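Local coordinates for predicted metal-dependent hydrolase of the TIM-barrel fold (Lactobacillus casei, PDB 2QPX), which is of unproven function but binds two zinc ions in a TIM-barrel fold and is probably a metal-dependent hydrolase of the amidohydrolase superfamily, at residues 14-23 against 315-326. Numbering follows the deposited sequence.
With ZN (zinc ion), chain B.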
# COMPACT_ATOMS: atom_id res chain seq x y z
N LEU A 14 25.87 7.19 -13.75
CA LEU A 14 24.54 7.70 -13.33
C LEU A 14 24.27 9.03 -13.97
O LEU A 14 25.11 9.94 -13.89
CB LEU A 14 24.49 7.87 -11.79
CG LEU A 14 24.67 6.60 -10.95
CD1 LEU A 14 24.89 6.97 -9.47
CD2 LEU A 14 23.48 5.61 -11.13
N LEU A 15 23.09 9.16 -14.57
CA LEU A 15 22.60 10.46 -15.02
C LEU A 15 21.50 10.81 -14.02
O LEU A 15 20.45 10.17 -14.01
CB LEU A 15 22.06 10.39 -16.45
CG LEU A 15 21.90 11.72 -17.19
CD1 LEU A 15 21.42 11.52 -18.65
CD2 LEU A 15 20.97 12.77 -16.43
N ASP A 16 21.79 11.79 -13.17
CA ASP A 16 20.85 12.15 -12.10
C ASP A 16 19.86 13.14 -12.71
O ASP A 16 20.12 14.35 -12.77
CB ASP A 16 21.59 12.79 -10.92
CG ASP A 16 20.76 12.81 -9.64
OD1 ASP A 16 19.51 12.68 -9.72
OD2 ASP A 16 21.40 13.02 -8.56
N HIS A 17 18.70 12.61 -13.12
CA HIS A 17 17.78 13.40 -13.96
C HIS A 17 16.95 14.42 -13.18
O HIS A 17 16.29 15.26 -13.80
CB HIS A 17 16.89 12.50 -14.84
CG HIS A 17 15.66 12.07 -14.14
ND1 HIS A 17 14.44 12.68 -14.35
CD2 HIS A 17 15.48 11.16 -13.15
CE1 HIS A 17 13.57 12.19 -13.48
NE2 HIS A 17 14.16 11.25 -12.75
N HIS A 18 16.96 14.34 -11.85
CA HIS A 18 16.27 15.30 -11.02
C HIS A 18 16.98 15.47 -9.69
O HIS A 18 16.95 14.57 -8.85
CB HIS A 18 14.81 14.89 -10.77
CG HIS A 18 14.13 15.83 -9.84
ND1 HIS A 18 13.59 17.03 -10.26
CD2 HIS A 18 13.97 15.79 -8.50
CE1 HIS A 18 13.09 17.68 -9.21
NE2 HIS A 18 13.33 16.96 -8.13
N CYS A 19 17.53 16.66 -9.49
CA CYS A 19 18.23 16.97 -8.24
C CYS A 19 18.26 18.49 -8.07
O CYS A 19 17.59 19.22 -8.79
CB CYS A 19 19.62 16.30 -8.23
SG CYS A 19 20.65 16.79 -9.64
N HIS A 20 19.04 18.96 -7.10
CA HIS A 20 18.91 20.31 -6.59
C HIS A 20 20.28 20.93 -6.23
O HIS A 20 21.32 20.25 -6.10
CB HIS A 20 18.00 20.30 -5.37
CG HIS A 20 16.57 19.95 -5.70
ND1 HIS A 20 15.76 20.80 -6.42
CD2 HIS A 20 15.82 18.85 -5.42
CE1 HIS A 20 14.57 20.21 -6.60
NE2 HIS A 20 14.58 19.03 -6.00
N PHE A 21 20.29 22.26 -6.12
CA PHE A 21 21.51 22.98 -5.82
C PHE A 21 22.18 22.51 -4.54
O PHE A 21 21.53 22.18 -3.53
CB PHE A 21 21.22 24.45 -5.59
CG PHE A 21 20.73 25.20 -6.78
CD1 PHE A 21 21.46 25.35 -7.92
CD2 PHE A 21 19.48 25.81 -6.74
CE1 PHE A 21 21.00 26.12 -9.00
CE2 PHE A 21 19.02 26.55 -7.81
CZ PHE A 21 19.79 26.70 -8.92
N LEU A 22 23.51 22.55 -4.59
CA LEU A 22 24.33 22.46 -3.39
C LEU A 22 24.46 23.81 -2.69
O LEU A 22 24.18 24.85 -3.30
CB LEU A 22 25.75 21.91 -3.76
CG LEU A 22 25.79 20.51 -4.37
CD1 LEU A 22 27.17 20.28 -5.05
CD2 LEU A 22 25.57 19.47 -3.29
N ILE A 23 24.92 23.77 -1.44
CA ILE A 23 25.22 24.98 -0.69
C ILE A 23 26.72 25.18 -0.53
O ILE A 23 27.53 24.31 -0.78
CB ILE A 23 24.52 24.98 0.70
CG1 ILE A 23 25.19 24.02 1.69
CG2 ILE A 23 22.97 24.77 0.54
CD1 ILE A 23 24.71 24.19 3.14
N PHE A 315 17.05 6.35 -12.50
CA PHE A 315 17.76 6.85 -11.32
C PHE A 315 17.61 8.38 -11.19
O PHE A 315 17.82 9.13 -12.14
CB PHE A 315 19.27 6.59 -11.39
CG PHE A 315 20.03 7.27 -10.30
CD1 PHE A 315 19.94 6.83 -8.99
CD2 PHE A 315 20.77 8.41 -10.57
CE1 PHE A 315 20.58 7.49 -7.98
CE2 PHE A 315 21.41 9.11 -9.53
CZ PHE A 315 21.33 8.63 -8.28
N ALA A 316 17.28 8.81 -9.97
CA ALA A 316 17.49 10.18 -9.52
C ALA A 316 17.76 10.15 -8.04
O ALA A 316 17.37 9.22 -7.35
CB ALA A 316 16.29 11.12 -9.80
N SER A 317 18.45 11.18 -7.55
CA SER A 317 18.68 11.36 -6.11
C SER A 317 17.66 12.26 -5.42
O SER A 317 17.36 12.09 -4.23
CB SER A 317 20.09 11.95 -5.87
OG SER A 317 20.18 13.28 -6.37
N ASP A 318 17.13 13.25 -6.13
CA ASP A 318 16.41 14.35 -5.50
C ASP A 318 17.26 15.07 -4.44
O ASP A 318 16.71 15.74 -3.55
CB ASP A 318 15.03 13.94 -4.90
CG ASP A 318 14.12 15.13 -4.70
OD1 ASP A 318 14.21 16.07 -5.49
OD2 ASP A 318 13.29 15.17 -3.78
N ALA A 319 18.58 14.97 -4.57
CA ALA A 319 19.46 15.48 -3.54
C ALA A 319 19.67 16.99 -3.67
O ALA A 319 19.68 17.54 -4.78
CB ALA A 319 20.82 14.75 -3.61
N SER A 320 19.85 17.65 -2.52
CA SER A 320 20.28 19.04 -2.46
C SER A 320 21.37 19.16 -1.45
O SER A 320 21.63 18.24 -0.66
CB SER A 320 19.16 20.02 -2.06
OG SER A 320 18.88 20.03 -0.69
N THR A 321 21.95 20.36 -1.44
CA THR A 321 22.70 20.92 -0.31
C THR A 321 24.13 20.38 -0.17
O THR A 321 25.08 21.15 -0.27
CB THR A 321 21.87 20.78 1.01
OG1 THR A 321 20.63 21.47 0.87
CG2 THR A 321 22.64 21.36 2.24
N TYR A 322 24.28 19.09 0.04
CA TYR A 322 25.55 18.46 0.27
C TYR A 322 25.72 17.18 -0.49
O TYR A 322 24.77 16.45 -0.73
CB TYR A 322 25.71 18.19 1.76
CG TYR A 322 26.03 19.36 2.68
CD1 TYR A 322 26.93 20.36 2.32
CD2 TYR A 322 25.47 19.43 3.95
CE1 TYR A 322 27.28 21.36 3.22
CE2 TYR A 322 25.82 20.41 4.85
CZ TYR A 322 26.73 21.39 4.48
OH TYR A 322 27.04 22.33 5.42
N PRO A 323 26.98 16.84 -0.84
CA PRO A 323 27.22 15.64 -1.65
C PRO A 323 26.86 14.33 -0.97
O PRO A 323 26.58 13.36 -1.67
CB PRO A 323 28.70 15.72 -2.00
CG PRO A 323 29.30 16.56 -0.87
CD PRO A 323 28.23 17.59 -0.59
N GLU A 324 26.82 14.31 0.35
CA GLU A 324 26.37 13.09 1.05
C GLU A 324 24.98 12.65 0.64
O GLU A 324 24.70 11.44 0.61
CB GLU A 324 26.37 13.27 2.57
CG GLU A 324 27.73 13.43 3.20
CD GLU A 324 28.27 14.87 3.24
OE1 GLU A 324 27.81 15.75 2.51
OE2 GLU A 324 29.26 15.08 3.98
N MSE A 325 24.09 13.60 0.37
CA MSE A 325 22.73 13.22 0.03
C MSE A 325 22.72 12.60 -1.36
O MSE A 325 21.97 11.67 -1.62
CB MSE A 325 21.79 14.41 0.13
CG MSE A 325 20.30 14.08 -0.11
SE MSE A 325 19.15 15.54 0.34
CE MSE A 325 17.43 14.71 -0.15
N TYR A 326 23.53 13.16 -2.28
CA TYR A 326 23.69 12.53 -3.57
C TYR A 326 24.30 11.12 -3.45
O TYR A 326 23.81 10.13 -4.07
CB TYR A 326 24.63 13.38 -4.45
CG TYR A 326 23.97 14.61 -5.08
CD1 TYR A 326 23.92 15.83 -4.44
CD2 TYR A 326 23.38 14.51 -6.35
CE1 TYR A 326 23.32 16.92 -5.04
CE2 TYR A 326 22.80 15.60 -6.97
CZ TYR A 326 22.78 16.80 -6.32
OH TYR A 326 22.20 17.85 -6.97
ZN ZN B . 13.02 17.66 -6.17
O HOH W 1 18.45 8.47 -14.76
O HOH W 2 11.84 17.27 -4.51
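His18 and His20 from one segment and Asp318 from the other meet on a single zinc ion, each imidazole giving NE2 and the aspartate OD1, all at 2.1 Å. The carboxylate lies side by side with the His18 ring, their planes 30° apart, but is turned 63° from that of His20. Histidine suits such a place because its second nitrogen can be held from behind, as Gln226 holds ND1 of His18. Asp318 OD2 does not bind this zinc but accepts a bond from the water that does. Carboxylated Lys167 completes the site and bridges to a second zinc held by His228 and His264. This is the His-X-His motif at the end of the first barrel strand, joined by the aspartate after the last, as in the amidohydrolase superfamily; the contact lies where the first and last strands of the TIM barrel come together.

A second shell of bonds ties together the backbone that carries these ligands. Asp318 N donates to His18 O, and beside it Asp16 grips Ser317 twice: OD2 accepts from Ser317 OG on its syn lone pair, 2.5 Å away, while OD1 is met by the serine N from above the carboxylate plane. With OG set between its own backbone N and carbonyl carbon (chi1 67°), Ser317 also accepts from Ala319 N, an ST turn; serine suits the place because one oxygen both donates and accepts.

From helix 323-342, Tyr326 sends OH to His20 O at 2.7 Å; Cys19 SG lies at its ring edge and Ala319 CB over one face. A phenylalanine here would probably leave the buried His20 carbonyl without this donor and the chain just after the strand less firmly set. Farther out, Thr321 N donates to Phe21 O and Ile23 N to Thr321 O, a single beta bridge between Leu22 and Thr321, while Leu14 CD2 rests over a face of Phe315.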